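Local coordinates for putative acyl-CoA dehydrogenase (Burkholderia xenovorans, PDB 5JSC), which is a putative acyl-CoA dehydrogenase, a flavoprotein of the three-domain fold, and binds flavin-adenine dinucleotide within a four-chain assembly, at residues C[59-64]-C[68-73]; C[119-124]-C[255-260]; C[185-190]-C[214-219]; C[309-314]-C[347-352]. All coordinates share one frame; numbering follows the deposited sequence.

How the contacts relate
Four contacts sample the three-part acyl-CoA dehydrogenase fold. Contact 1 ends a helix in the N-terminal domain, contact 2 joins that domain to the C-terminal one, contact 3 links two sheets of the middle domain, and contact 4 pairs two C-terminal helices. Contacts 2 and 3 touch: Ile119 CD1 lies 3.7 Å from Phe186 CE1, so helix 103-122 carries packing from one to the other. Contacts 1 and 2 have centres 19 Å apart, whereas contacts 3 and 4, 35 Å apart, flank the centre of the chain. The side chains of Tyr187, Thr257 and Val61 lie about 8, 10 and 13 Å from bound FAD.

Contact 1. Residues C[59-64]-C[68-73]; sequences RLVREL and GWLKYG
Leu64 and Leu70 meet where helix 53-66 gives way to the following loop, and the side chain of Leu64 serves as a guide to the whole contact. Its CB rests 3.9 Å from Leu70 CD2. CG stands anti to the carbonyl carbon (chi1 -72°), beside the backbone N, and from there CD2 arrives 4.1 Å from Trp69 CD1, approaching the indole obliquely; the two side chains cross at about a right angle. Leu70 answers with its other methyl, CD1, which reaches back one helical turn to lie 3.5 Å from Val61 O and also meets Val61 CG1. The backbone brings these groups together. Trp69 N donates to Leu64 O over 3.0 Å, a moderately bent bond (146° at the hydrogen) with the donor tilted from the carbonyl plane. Gly68, at positive phi (92°), makes the turn, and this is a Schellman motif: the amide of the residue after Gly68 reaches back five residues, and the side chains at the ends of that bond, Leu64 and Trp69, pack on each other as is usual for the motif. Farther out, Trp40 of helix 28-44 meets the Trp69 ring edge-to-face, and Gln112 of helix 103-122 touches both Val61 and Leu70. The Trp69 N to Leu64 O bond, one of the two of the Schellman motif, is thus flanked by buried aliphatic groups.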
loop_
_atom_site.group_PDB
_atom_site.type_symbol
_atom_site.label_atom_id
_atom_site.label_comp_id
_atom_site.label_asym_id
_atom_site.label_seq_id
_atom_site.Cartn_x
_atom_site.Cartn_y
_atom_site.Cartn_z
ATOM N N ARG C 59 -36.148 -8.063 -18.608
ATOM C CA ARG C 59 -37.184 -7.457 -17.782
ATOM C C ARG C 59 -36.736 -6.103 -17.252
ATOM O O ARG C 59 -37.506 -5.135 -17.267
ATOM C CB ARG C 59 -37.540 -8.410 -16.641
ATOM C CG ARG C 59 -38.593 -7.913 -15.684
ATOM C CD ARG C 59 -39.066 -9.047 -14.766
ATOM N NE ARG C 59 -38.018 -9.537 -13.868
ATOM C CZ ARG C 59 -37.386 -10.705 -13.995
ATOM N NH1 ARG C 59 -37.685 -11.534 -14.989
ATOM N NH2 ARG C 59 -36.452 -11.052 -13.118
ATOM N N LEU C 60 -35.481 -6.011 -16.805
ATOM C CA LEU C 60 -34.970 -4.757 -16.259
ATOM C C LEU C 60 -34.923 -3.664 -17.317
ATOM O O LEU C 60 -35.274 -2.510 -17.036
ATOM C CB LEU C 60 -33.585 -4.981 -15.647
ATOM C CG LEU C 60 -33.592 -5.690 -14.294
ATOM C CD1 LEU C 60 -32.194 -6.181 -13.959
ATOM C CD2 LEU C 60 -34.114 -4.754 -13.200
ATOM N N VAL C 61 -34.505 -4.004 -18.542
ATOM C CA VAL C 61 -34.473 -3.004 -19.613
ATOM C C VAL C 61 -35.878 -2.478 -19.882
ATOM O O VAL C 61 -36.089 -1.264 -20.009
ATOM C CB VAL C 61 -33.828 -3.583 -20.888
ATOM C CG1 VAL C 61 -34.026 -2.628 -22.072
ATOM C CG2 VAL C 61 -32.336 -3.842 -20.669
ATOM N N ARG C 62 -36.860 -3.384 -19.968
ATOM C CA ARG C 62 -38.234 -2.948 -20.195
ATOM C C ARG C 62 -38.734 -2.061 -19.059
ATOM O O ARG C 62 -39.379 -1.031 -19.309
ATOM C CB ARG C 62 -39.147 -4.162 -20.375
ATOM C CG ARG C 62 -38.797 -5.025 -21.574
ATOM C CD ARG C 62 -39.863 -6.086 -21.836
ATOM N NE ARG C 62 -40.011 -7.022 -20.722
ATOM C CZ ARG C 62 -39.558 -8.271 -20.725
ATOM N NH1 ARG C 62 -38.924 -8.745 -21.788
ATOM N NH2 ARG C 62 -39.740 -9.051 -19.666
ATOM N N GLU C 63 -38.458 -2.445 -17.807
ATOM C CA GLU C 63 -38.962 -1.696 -16.659
ATOM C C GLU C 63 -38.279 -0.343 -16.536
ATOM O O GLU C 63 -38.937 0.676 -16.288
ATOM C CB GLU C 63 -38.757 -2.500 -15.376
ATOM C CG GLU C 63 -39.579 -3.767 -15.277
ATOM C CD GLU C 63 -39.260 -4.556 -14.024
ATOM O OE1 GLU C 63 -38.279 -4.207 -13.329
ATOM O OE2 GLU C 63 -39.988 -5.527 -13.735
ATOM N N LEU C 64 -36.951 -0.320 -16.656
ATOM C CA LEU C 64 -36.236 0.948 -16.613
ATOM C C LEU C 64 -36.682 1.849 -17.754
ATOM O O LEU C 64 -36.825 3.065 -17.578
ATOM C CB LEU C 64 -34.729 0.702 -16.681
ATOM C CG LEU C 64 -34.085 0.100 -15.429
ATOM C CD1 LEU C 64 -32.708 -0.437 -15.766
ATOM C CD2 LEU C 64 -34.000 1.126 -14.311
ATOM N N GLY C 68 -38.716 5.710 -17.596
ATOM C CA GLY C 68 -38.041 6.888 -18.088
ATOM C C GLY C 68 -36.554 6.957 -17.809
ATOM O O GLY C 68 -35.912 7.942 -18.201
ATOM N N TRP C 69 -35.974 5.940 -17.173
ATOM C CA TRP C 69 -34.589 6.075 -16.736
ATOM C C TRP C 69 -33.576 5.852 -17.852
ATOM O O TRP C 69 -32.422 6.269 -17.702
ATOM C CB TRP C 69 -34.311 5.120 -15.571
ATOM C CG TRP C 69 -35.158 5.457 -14.373
ATOM C CD1 TRP C 69 -36.060 4.644 -13.749
ATOM C CD2 TRP C 69 -35.203 6.714 -13.675
ATOM N NE1 TRP C 69 -36.656 5.313 -12.705
ATOM C CE2 TRP C 69 -36.152 6.583 -12.641
ATOM C CE3 TRP C 69 -34.534 7.936 -13.829
ATOM C CZ2 TRP C 69 -36.448 7.626 -11.757
ATOM C CZ3 TRP C 69 -34.827 8.972 -12.948
ATOM C CH2 TRP C 69 -35.782 8.809 -11.930
ATOM N N LEU C 70 -33.971 5.229 -18.965
ATOM C CA LEU C 70 -33.041 5.019 -20.070
ATOM C C LEU C 70 -32.905 6.237 -20.977
ATOM O O LEU C 70 -32.029 6.250 -21.849
ATOM C CB LEU C 70 -33.476 3.804 -20.896
ATOM C CG LEU C 70 -33.618 2.499 -20.100
ATOM C CD1 LEU C 70 -34.023 1.357 -21.027
ATOM C CD2 LEU C 70 -32.330 2.142 -19.335
ATOM N N LYS C 71 -33.730 7.263 -20.784
ATOM C CA LYS C 71 -33.629 8.459 -21.610
ATOM C C LYS C 71 -32.343 9.231 -21.352
ATOM O O LYS C 71 -31.896 9.977 -22.229
ATOM C CB LYS C 71 -34.829 9.372 -21.357
ATOM C CG LYS C 71 -36.178 8.709 -21.652
ATOM C CD LYS C 71 -37.360 9.654 -21.404
ATOM C CE LYS C 71 -37.268 10.941 -22.212
ATOM N NZ LYS C 71 -38.467 11.808 -22.003
ATOM N N TYR C 72 -31.740 9.077 -20.172
ATOM C CA TYR C 72 -30.576 9.891 -19.827
ATOM C C TYR C 72 -29.318 9.457 -20.561
ATOM O O TYR C 72 -28.399 10.267 -20.711
ATOM C CB TYR C 72 -30.348 9.864 -18.311
ATOM C CG TYR C 72 -31.444 10.608 -17.600
ATOM C CD1 TYR C 72 -31.371 11.990 -17.448
ATOM C CD2 TYR C 72 -32.574 9.948 -17.123
ATOM C CE1 TYR C 72 -32.377 12.693 -16.819
ATOM C CE2 TYR C 72 -33.599 10.652 -16.502
ATOM C CZ TYR C 72 -33.485 12.022 -16.352
ATOM O OH TYR C 72 -34.487 12.728 -15.735
ATOM N N GLY C 73 -29.258 8.214 -21.037
ATOM C CA GLY C 73 -28.087 7.728 -21.733
ATOM C C GLY C 73 -28.114 7.919 -23.227
ATOM O O GLY C 73 -27.168 7.504 -23.903
#

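Contact 2. Residues C[119-124]-C[255-260]; sequences ISLGGT and MRTLDI
Leu121 O and Arg256 NH2 share a water across the contact. The water donates to the carbonyl over 2.6 Å and accepts from NH2 over 2.9 Å, lying at the edge of the guanidinium and in its plane. The same arginine group is met by carbon as well: Leu121 CB lies over one of its faces, and Leu121 CD2 comes within 3.7 Å of NH2. A bend at chi3 (61°) in an otherwise extended chain turns the guanidinium back toward helix 103-122, where both encounters occur. Leu121 then pushes its methyls against the helix surface. CD1 sits 3.7 Å from Thr257 OG1, an apolar approach only, since that hydroxyl is hydrogen-bonded to Leu253 O one turn back along helix 250-286. Ile260 supplies the hydrocarbon partner: its CD1 and Leu121 CD1 meet tip to tip at 3.8 Å. Thr257 also touches Leu114 and Ala118, so about two turns of helix 103-122 face this helix. Near the end of helix 103-122, where Leu121 O is one of the last carbonyls, the guanidinium, acting through the water, probably offers a favourable positive charge to the helix dipole. The chemistry is therefore divided: a leucine keyed between Thr257 and Ile260 joins the N-terminal and C-terminal domains by van der Waals contact of its methyls with a hydroxyl and a methyl, while beside it one water ties a carbonyl to a charge.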
loop_
_atom_site.group_PDB
_atom_site.type_symbol
_atom_site.label_atom_id
_atom_site.label_comp_id
_atom_site.label_asym_id
_atom_site.label_seq_id
_atom_site.Cartn_x
_atom_site.Cartn_y
_atom_site.Cartn_z
ATOM N N ILE C 119 -24.107 5.694 -31.607
ATOM C CA ILE C 119 -25.182 6.181 -32.469
ATOM C C ILE C 119 -25.564 7.604 -32.082
ATOM O O ILE C 119 -25.774 8.462 -32.947
ATOM C CB ILE C 119 -26.393 5.224 -32.413
ATOM C CG1 ILE C 119 -25.974 3.796 -32.790
ATOM C CG2 ILE C 119 -27.526 5.703 -33.328
ATOM C CD1 ILE C 119 -27.082 2.762 -32.630
ATOM N N SER C 120 -25.663 7.887 -30.777
ATOM C CA SER C 120 -25.875 9.268 -30.343
ATOM C C SER C 120 -24.787 10.185 -30.884
ATOM O O SER C 120 -25.069 11.310 -31.315
ATOM C CB SER C 120 -25.910 9.355 -28.813
ATOM O OG SER C 120 -27.100 8.803 -28.279
ATOM N N LEU C 121 -23.536 9.717 -30.875
ATOM C CA LEU C 121 -22.414 10.551 -31.282
ATOM C C LEU C 121 -22.291 10.653 -32.795
ATOM O O LEU C 121 -21.998 11.735 -33.315
ATOM C CB LEU C 121 -21.111 10.001 -30.700
ATOM C CG LEU C 121 -20.876 10.192 -29.203
ATOM C CD1 LEU C 121 -19.590 9.479 -28.778
ATOM C CD2 LEU C 121 -20.823 11.667 -28.856
ATOM N N GLY C 122 -22.503 9.551 -33.514
ATOM C CA GLY C 122 -22.139 9.525 -34.922
ATOM C C GLY C 122 -23.207 9.089 -35.907
ATOM O O GLY C 122 -22.923 8.982 -37.104
ATOM N N GLY C 123 -24.430 8.839 -35.449
ATOM C CA GLY C 123 -25.459 8.359 -36.355
ATOM C C GLY C 123 -25.990 9.442 -37.281
ATOM O O GLY C 123 -25.962 10.633 -36.970
ATOM N N THR C 124 -26.472 9.007 -38.447
ATOM C CA THR C 124 -27.269 9.861 -39.322
ATOM C C THR C 124 -28.666 10.043 -38.734
ATOM O O THR C 124 -29.030 9.441 -37.723
ATOM C CB THR C 124 -27.396 9.252 -40.713
ATOM O OG1 THR C 124 -28.102 8.004 -40.615
ATOM C CG2 THR C 124 -26.025 9.012 -41.331
ATOM N N MET C 255 -13.412 5.410 -29.125
ATOM C CA MET C 255 -12.765 6.095 -28.010
ATOM C C MET C 255 -13.667 7.167 -27.419
ATOM O O MET C 255 -13.719 7.335 -26.194
ATOM C CB MET C 255 -11.443 6.710 -28.461
ATOM C CG MET C 255 -10.422 5.682 -28.930
ATOM S SD MET C 255 -9.988 4.521 -27.622
ATOM C CE MET C 255 -10.746 3.015 -28.204
ATOM N N ARG C 256 -14.366 7.922 -28.274
ATOM C CA ARG C 256 -15.246 8.973 -27.769
ATOM C C ARG C 256 -16.424 8.390 -27.002
ATOM O O ARG C 256 -16.898 8.997 -26.034
ATOM C CB ARG C 256 -15.747 9.842 -28.919
ATOM C CG ARG C 256 -14.684 10.772 -29.491
ATOM C CD ARG C 256 -15.186 11.464 -30.754
ATOM N NE ARG C 256 -16.370 12.281 -30.492
ATOM C CZ ARG C 256 -17.328 12.527 -31.384
ATOM N NH1 ARG C 256 -17.255 12.011 -32.605
ATOM N NH2 ARG C 256 -18.364 13.284 -31.053
ATOM N N THR C 257 -16.911 7.221 -27.423
ATOM C CA THR C 257 -17.994 6.574 -26.692
ATOM C C THR C 257 -17.518 6.136 -25.312
ATOM O O THR C 257 -18.204 6.354 -24.304
ATOM C CB THR C 257 -18.525 5.386 -27.499
ATOM O OG1 THR C 257 -18.958 5.843 -28.794
ATOM C CG2 THR C 257 -19.701 4.727 -26.788
ATOM N N LEU C 258 -16.335 5.535 -25.248
ATOM C CA LEU C 258 -15.769 5.138 -23.963
ATOM C C LEU C 258 -15.492 6.337 -23.059
ATOM O O LEU C 258 -15.593 6.222 -21.829
ATOM C CB LEU C 258 -14.491 4.333 -24.201
ATOM C CG LEU C 258 -14.758 2.932 -24.750
ATOM C CD1 LEU C 258 -13.497 2.380 -25.398
ATOM C CD2 LEU C 258 -15.237 2.008 -23.624
ATOM N N ASP C 259 -15.131 7.487 -23.634
ATOM C CA ASP C 259 -14.875 8.667 -22.812
ATOM C C ASP C 259 -16.127 9.121 -22.082
ATOM O O ASP C 259 -16.037 9.662 -20.972
ATOM C CB ASP C 259 -14.342 9.810 -23.670
ATOM C CG ASP C 259 -12.873 9.668 -23.984
ATOM O OD1 ASP C 259 -12.187 8.866 -23.312
ATOM O OD2 ASP C 259 -12.400 10.380 -24.901
ATOM N N ILE C 260 -17.297 8.925 -22.686
ATOM C CA ILE C 260 -18.542 9.219 -21.989
ATOM C C ILE C 260 -18.744 8.243 -20.841
ATOM O O ILE C 260 -18.972 8.638 -19.691
ATOM C CB ILE C 260 -19.731 9.164 -22.964
ATOM C CG1 ILE C 260 -19.515 10.132 -24.126
ATOM C CG2 ILE C 260 -21.043 9.443 -22.220
ATOM C CD1 ILE C 260 -20.596 10.036 -25.178
HETATM O O HOH W 1 -20.950 13.898 -32.232
#

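Contact 3. Residues C[185-190]-C[214-219]; sequences DFYVVF and LEIAER
Three torsions bring Tyr187, Leu214 and Ile216 together between strands that do not pair. The Tyr187 ring leaves its strand with CG anti to the carbonyl carbon (chi1 -60°), whereas Leu214 sets CG anti to its own backbone N (chi1 175°), and Ile216 folds CD1 back at chi2 (-60°) so that this methyl swings to the tyrosine. Leu214 CD2 then lies 3.8 Å from Tyr187 CD1 and nearly as close to CE1, an oblique approach to the ring. At the far end Ile216 CD1 lies 3.9 Å from Tyr187 OH, the two side chains crossing at about a right angle. That hydroxyl has its polar partner in Gly182 N, so the methyl adds van der Waals contact alone. The strands belong to separate sheets of the middle domain: Tyr187 bonds through its backbone to Val207 of strand 202-208, and strand 214-219 pairs with 228-233, whose Leu231 touches both Tyr187 and Ile216. Beyond the contact, Ala217 and Glu218 form a classic beta bulge opposite Arg230. Sheet-to-sheet cohesion here is thus hydrophobic, with one anchored phenol wedged amid aliphatic groups.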
loop_
_atom_site.group_PDB
_atom_site.type_symbol
_atom_site.label_atom_id
_atom_site.label_comp_id
_atom_site.label_asym_id
_atom_site.label_seq_id
_atom_site.Cartn_x
_atom_site.Cartn_y
_atom_site.Cartn_z
ATOM N N ASP C 185 -30.629 -6.586 -29.426
ATOM C CA ASP C 185 -31.314 -6.416 -30.699
ATOM C C ASP C 185 -30.405 -5.865 -31.787
ATOM O O ASP C 185 -30.695 -6.044 -32.978
ATOM C CB ASP C 185 -32.529 -5.503 -30.508
ATOM C CG ASP C 185 -33.603 -6.160 -29.667
ATOM O OD1 ASP C 185 -34.204 -7.145 -30.155
ATOM O OD2 ASP C 185 -33.833 -5.724 -28.523
ATOM N N PHE C 186 -29.307 -5.224 -31.407
ATOM C CA PHE C 186 -28.310 -4.776 -32.364
ATOM C C PHE C 186 -26.989 -4.648 -31.629
ATOM O O PHE C 186 -26.948 -4.535 -30.396
ATOM C CB PHE C 186 -28.698 -3.440 -33.018
ATOM C CG PHE C 186 -28.725 -2.287 -32.055
ATOM C CD1 PHE C 186 -27.565 -1.560 -31.780
ATOM C CD2 PHE C 186 -29.901 -1.940 -31.395
ATOM C CE1 PHE C 186 -27.583 -0.507 -30.868
ATOM C CE2 PHE C 186 -29.927 -0.891 -30.501
ATOM C CZ PHE C 186 -28.767 -0.171 -30.232
ATOM N N TYR C 187 -25.915 -4.649 -32.413
ATOM C CA TYR C 187 -24.548 -4.504 -31.936
ATOM C C TYR C 187 -23.901 -3.371 -32.703
ATOM O O TYR C 187 -23.965 -3.355 -33.932
ATOM C CB TYR C 187 -23.745 -5.797 -32.158
ATOM C CG TYR C 187 -24.330 -6.988 -31.454
ATOM C CD1 TYR C 187 -25.309 -7.771 -32.060
ATOM C CD2 TYR C 187 -23.905 -7.335 -30.180
ATOM C CE1 TYR C 187 -25.853 -8.859 -31.403
ATOM C CE2 TYR C 187 -24.437 -8.421 -29.519
ATOM C CZ TYR C 187 -25.408 -9.178 -30.128
ATOM O OH TYR C 187 -25.941 -10.255 -29.448
ATOM N N VAL C 188 -23.286 -2.427 -31.998
ATOM C CA VAL C 188 -22.363 -1.499 -32.648
ATOM C C VAL C 188 -21.025 -2.224 -32.762
ATOM O O VAL C 188 -20.371 -2.503 -31.754
ATOM C CB VAL C 188 -22.224 -0.180 -31.879
ATOM C CG1 VAL C 188 -21.154 0.686 -32.522
ATOM C CG2 VAL C 188 -23.547 0.565 -31.871
ATOM N N VAL C 189 -20.621 -2.548 -33.990
ATOM C CA VAL C 189 -19.465 -3.405 -34.254
ATOM C C VAL C 189 -18.367 -2.562 -34.884
ATOM O O VAL C 189 -18.614 -1.841 -35.861
ATOM C CB VAL C 189 -19.830 -4.580 -35.180
ATOM C CG1 VAL C 189 -18.607 -5.472 -35.437
ATOM C CG2 VAL C 189 -20.978 -5.398 -34.598
ATOM N N PHE C 190 -17.149 -2.684 -34.360
ATOM C CA PHE C 190 -15.990 -2.009 -34.928
ATOM C C PHE C 190 -15.164 -3.035 -35.681
ATOM O O PHE C 190 -14.895 -4.123 -35.161
ATOM C CB PHE C 190 -15.172 -1.313 -33.836
ATOM C CG PHE C 190 -15.966 -0.277 -33.099
ATOM C CD1 PHE C 190 -16.790 -0.643 -32.041
ATOM C CD2 PHE C 190 -15.945 1.048 -33.508
ATOM C CE1 PHE C 190 -17.562 0.301 -31.379
ATOM C CE2 PHE C 190 -16.710 2.001 -32.847
ATOM C CZ PHE C 190 -17.524 1.625 -31.782
ATOM N N LEU C 214 -24.216 -13.572 -38.518
ATOM C CA LEU C 214 -23.885 -13.198 -37.146
ATOM C C LEU C 214 -24.289 -14.351 -36.238
ATOM O O LEU C 214 -25.482 -14.623 -36.057
ATOM C CB LEU C 214 -24.585 -11.901 -36.747
ATOM C CG LEU C 214 -24.416 -11.477 -35.283
ATOM C CD1 LEU C 214 -22.949 -11.387 -34.901
ATOM C CD2 LEU C 214 -25.120 -10.145 -35.011
ATOM N N GLU C 215 -23.303 -15.046 -35.683
ATOM C CA GLU C 215 -23.542 -16.253 -34.908
ATOM C C GLU C 215 -23.168 -16.014 -33.455
ATOM O O GLU C 215 -22.156 -15.369 -33.159
ATOM C CB GLU C 215 -22.745 -17.437 -35.479
ATOM C CG GLU C 215 -22.995 -17.660 -36.968
ATOM C CD GLU C 215 -22.128 -18.748 -37.579
ATOM O OE1 GLU C 215 -22.388 -19.127 -38.741
ATOM O OE2 GLU C 215 -21.188 -19.220 -36.909
ATOM N N ILE C 216 -24.007 -16.504 -32.547
ATOM C CA ILE C 216 -23.669 -16.505 -31.126
ATOM C C ILE C 216 -22.849 -17.769 -30.887
ATOM O O ILE C 216 -23.394 -18.866 -30.755
ATOM C CB ILE C 216 -24.910 -16.449 -30.236
ATOM C CG1 ILE C 216 -25.845 -15.316 -30.691
ATOM C CG2 ILE C 216 -24.502 -16.262 -28.793
ATOM C CD1 ILE C 216 -25.216 -13.920 -30.660
ATOM N N ALA C 217 -21.525 -17.618 -30.883
ATOM C CA ALA C 217 -20.649 -18.785 -30.869
ATOM C C ALA C 217 -20.605 -19.442 -29.500
ATOM O O ALA C 217 -20.421 -20.663 -29.403
ATOM C CB ALA C 217 -19.241 -18.383 -31.308
ATOM N N GLU C 218 -20.775 -18.659 -28.441
ATOM C CA GLU C 218 -20.573 -19.145 -27.088
ATOM C C GLU C 218 -21.207 -18.151 -26.135
ATOM O O GLU C 218 -21.065 -16.942 -26.327
ATOM C CB GLU C 218 -19.070 -19.296 -26.795
ATOM C CG GLU C 218 -18.700 -19.715 -25.396
ATOM C CD GLU C 218 -17.203 -19.621 -25.153
ATOM O OE1 GLU C 218 -16.462 -19.313 -26.113
ATOM O OE2 GLU C 218 -16.767 -19.851 -24.007
ATOM N N ARG C 219 -21.914 -18.656 -25.130
ATOM C CA ARG C 219 -22.336 -17.820 -24.016
ATOM C C ARG C 219 -21.284 -17.927 -22.922
ATOM O O ARG C 219 -20.821 -19.027 -22.601
ATOM C CB ARG C 219 -23.715 -18.232 -23.498
ATOM C CG ARG C 219 -24.845 -18.069 -24.528
ATOM C CD ARG C 219 -24.909 -16.656 -25.097
ATOM N NE ARG C 219 -25.034 -15.651 -24.046
ATOM C CZ ARG C 219 -26.192 -15.275 -23.513
ATOM N NH1 ARG C 219 -27.328 -15.808 -23.943
ATOM N NH2 ARG C 219 -26.213 -14.366 -22.551
#

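Contact 4. Residues C[309-314]-C[347-352]; sequences LTIDSS and QQVIDA. With SO4 (sulfate ion), chain P.
Thr310 and Val349 touch at the heart of this helix pair, CG2 of each 3.8 Å from the other as the side chains slide past in opposite directions. Ile311 CD1 and Val349 CG1 extend the apolar seam at 4.2 Å. Next to this seam a water donates to both Thr310 OG1 (2.7 Å) and Gln348 OE1 (2.8 Å), joining two side chains that do not bond directly. A sulfate ion, probably from the crystallisation liquor, lies 2.7 Å through O3 from Thr310 OG1, which also bonds Gln306 OE1; His341 of the third subunit binds this sulfate too. Behind the threonine, Thr310 O takes Ser314 N and Ser314 OG from opposite faces of its plane, the hydroxyl at 2.8 Å and well above that plane, and Ser314 OG also bonds His341 ND1 of its own chain. The axes of segments 309-314 and 347-352 pass 10.3 Å apart at 154°, nearly antiparallel, as expected for neighbouring helices of the C-terminal helical bundle of acyl-CoA dehydrogenases.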
loop_
_atom_site.group_PDB
_atom_site.type_symbol
_atom_site.label_atom_id
_atom_site.label_comp_id
_atom_site.label_asym_id
_atom_site.label_seq_id
_atom_site.Cartn_x
_atom_site.Cartn_y
_atom_site.Cartn_z
ATOM N N LEU C 309 -13.093 7.331 3.445
ATOM C CA LEU C 309 -12.185 8.220 2.722
ATOM C C LEU C 309 -12.108 7.836 1.249
ATOM O O LEU C 309 -12.205 8.691 0.358
ATOM C CB LEU C 309 -10.799 8.167 3.369
ATOM C CG LEU C 309 -9.722 9.030 2.698
ATOM C CD1 LEU C 309 -10.146 10.499 2.711
ATOM C CD2 LEU C 309 -8.369 8.837 3.388
ATOM N N THR C 310 -11.938 6.541 0.979
ATOM C CA THR C 310 -11.889 6.071 -0.402
ATOM C C THR C 310 -13.184 6.390 -1.134
ATOM O O THR C 310 -13.158 6.817 -2.297
ATOM C CB THR C 310 -11.590 4.573 -0.421
ATOM O OG1 THR C 310 -10.249 4.384 0.039
ATOM C CG2 THR C 310 -11.725 4.008 -1.822
ATOM N N ILE C 311 -14.326 6.226 -0.459
ATOM C CA ILE C 311 -15.609 6.541 -1.082
ATOM C C ILE C 311 -15.707 8.026 -1.413
ATOM O O ILE C 311 -16.148 8.401 -2.511
ATOM C CB ILE C 311 -16.765 6.072 -0.181
ATOM C CG1 ILE C 311 -16.933 4.559 -0.338
ATOM C CG2 ILE C 311 -18.083 6.819 -0.518
ATOM C CD1 ILE C 311 -17.798 3.927 0.727
ATOM N N ASP C 312 -15.303 8.897 -0.485
ATOM C CA ASP C 312 -15.431 10.330 -0.767
ATOM C C ASP C 312 -14.464 10.771 -1.856
ATOM O O ASP C 312 -14.830 11.567 -2.726
ATOM C CB ASP C 312 -15.232 11.155 0.506
ATOM C CG ASP C 312 -16.511 11.298 1.304
ATOM O OD1 ASP C 312 -17.475 10.537 1.032
ATOM O OD2 ASP C 312 -16.556 12.165 2.206
ATOM N N SER C 313 -13.228 10.265 -1.847
ATOM C CA SER C 313 -12.317 10.644 -2.921
ATOM C C SER C 313 -12.811 10.103 -4.258
ATOM O O SER C 313 -12.735 10.807 -5.273
ATOM C CB SER C 313 -10.888 10.183 -2.616
ATOM O OG SER C 313 -10.812 8.797 -2.381
ATOM N N SER C 314 -13.355 8.879 -4.273
ATOM C CA SER C 314 -13.930 8.340 -5.504
ATOM C C SER C 314 -15.095 9.196 -5.977
ATOM O O SER C 314 -15.176 9.561 -7.155
ATOM C CB SER C 314 -14.391 6.899 -5.298
ATOM O OG SER C 314 -13.290 6.046 -5.037
ATOM N N GLN C 347 -12.850 -2.017 -4.839
ATOM C CA GLN C 347 -12.325 -3.339 -4.504
ATOM C C GLN C 347 -11.853 -3.371 -3.062
ATOM O O GLN C 347 -12.161 -4.308 -2.316
ATOM C CB GLN C 347 -11.177 -3.698 -5.453
ATOM C CG GLN C 347 -10.542 -5.075 -5.172
ATOM C CD GLN C 347 -11.286 -6.213 -5.847
ATOM O OE1 GLN C 347 -11.586 -6.151 -7.042
ATOM N NE2 GLN C 347 -11.610 -7.260 -5.077
ATOM N N GLN C 348 -11.106 -2.341 -2.654
ATOM C CA GLN C 348 -10.576 -2.287 -1.295
ATOM C C GLN C 348 -11.687 -2.146 -0.269
ATOM O O GLN C 348 -11.631 -2.769 0.796
ATOM C CB GLN C 348 -9.597 -1.122 -1.166
ATOM C CG GLN C 348 -8.365 -1.281 -2.024
ATOM C CD GLN C 348 -7.534 -0.019 -2.048
ATOM O OE1 GLN C 348 -8.036 1.077 -1.770
ATOM N NE2 GLN C 348 -6.254 -0.160 -2.373
ATOM N N VAL C 349 -12.677 -1.292 -0.552
ATOM C CA VAL C 349 -13.787 -1.090 0.378
ATOM C C VAL C 349 -14.559 -2.386 0.565
ATOM O O VAL C 349 -14.888 -2.785 1.690
ATOM C CB VAL C 349 -14.704 0.032 -0.137
ATOM C CG1 VAL C 349 -15.948 0.153 0.744
ATOM C CG2 VAL C 349 -13.924 1.343 -0.168
ATOM N N ILE C 350 -14.884 -3.043 -0.546
ATOM C CA ILE C 350 -15.633 -4.290 -0.506
ATOM C C ILE C 350 -14.839 -5.360 0.227
ATOM O O ILE C 350 -15.381 -6.096 1.059
ATOM C CB ILE C 350 -16.000 -4.709 -1.942
ATOM C CG1 ILE C 350 -17.071 -3.752 -2.484
ATOM C CG2 ILE C 350 -16.474 -6.145 -1.987
ATOM C CD1 ILE C 350 -17.228 -3.822 -3.998
ATOM N N ASP C 351 -13.535 -5.441 -0.045
ATOM C CA ASP C 351 -12.697 -6.429 0.627
ATOM C C ASP C 351 -12.694 -6.217 2.130
ATOM O O ASP C 351 -12.734 -7.190 2.904
ATOM C CB ASP C 351 -11.277 -6.356 0.075
ATOM C CG ASP C 351 -10.391 -7.426 0.622
ATOM O OD1 ASP C 351 -10.479 -8.564 0.120
ATOM O OD2 ASP C 351 -9.602 -7.117 1.548
ATOM N N ALA C 352 -12.646 -4.954 2.562
ATOM C CA ALA C 352 -12.685 -4.646 3.987
ATOM C C ALA C 352 -14.029 -5.029 4.596
ATOM O O ALA C 352 -14.079 -5.539 5.720
ATOM C CB ALA C 352 -12.399 -3.160 4.209
HETATM S S SO4 P . -7.954 7.102 -0.976
HETATM O O1 SO4 P . -9.039 8.071 -0.813
HETATM O O2 SO4 P . -7.012 7.596 -1.980
HETATM O O3 SO4 P . -8.507 5.815 -1.423
HETATM O O4 SO4 P . -7.258 6.971 0.306
HETATM O O HOH W 2 -9.463 1.839 0.572
#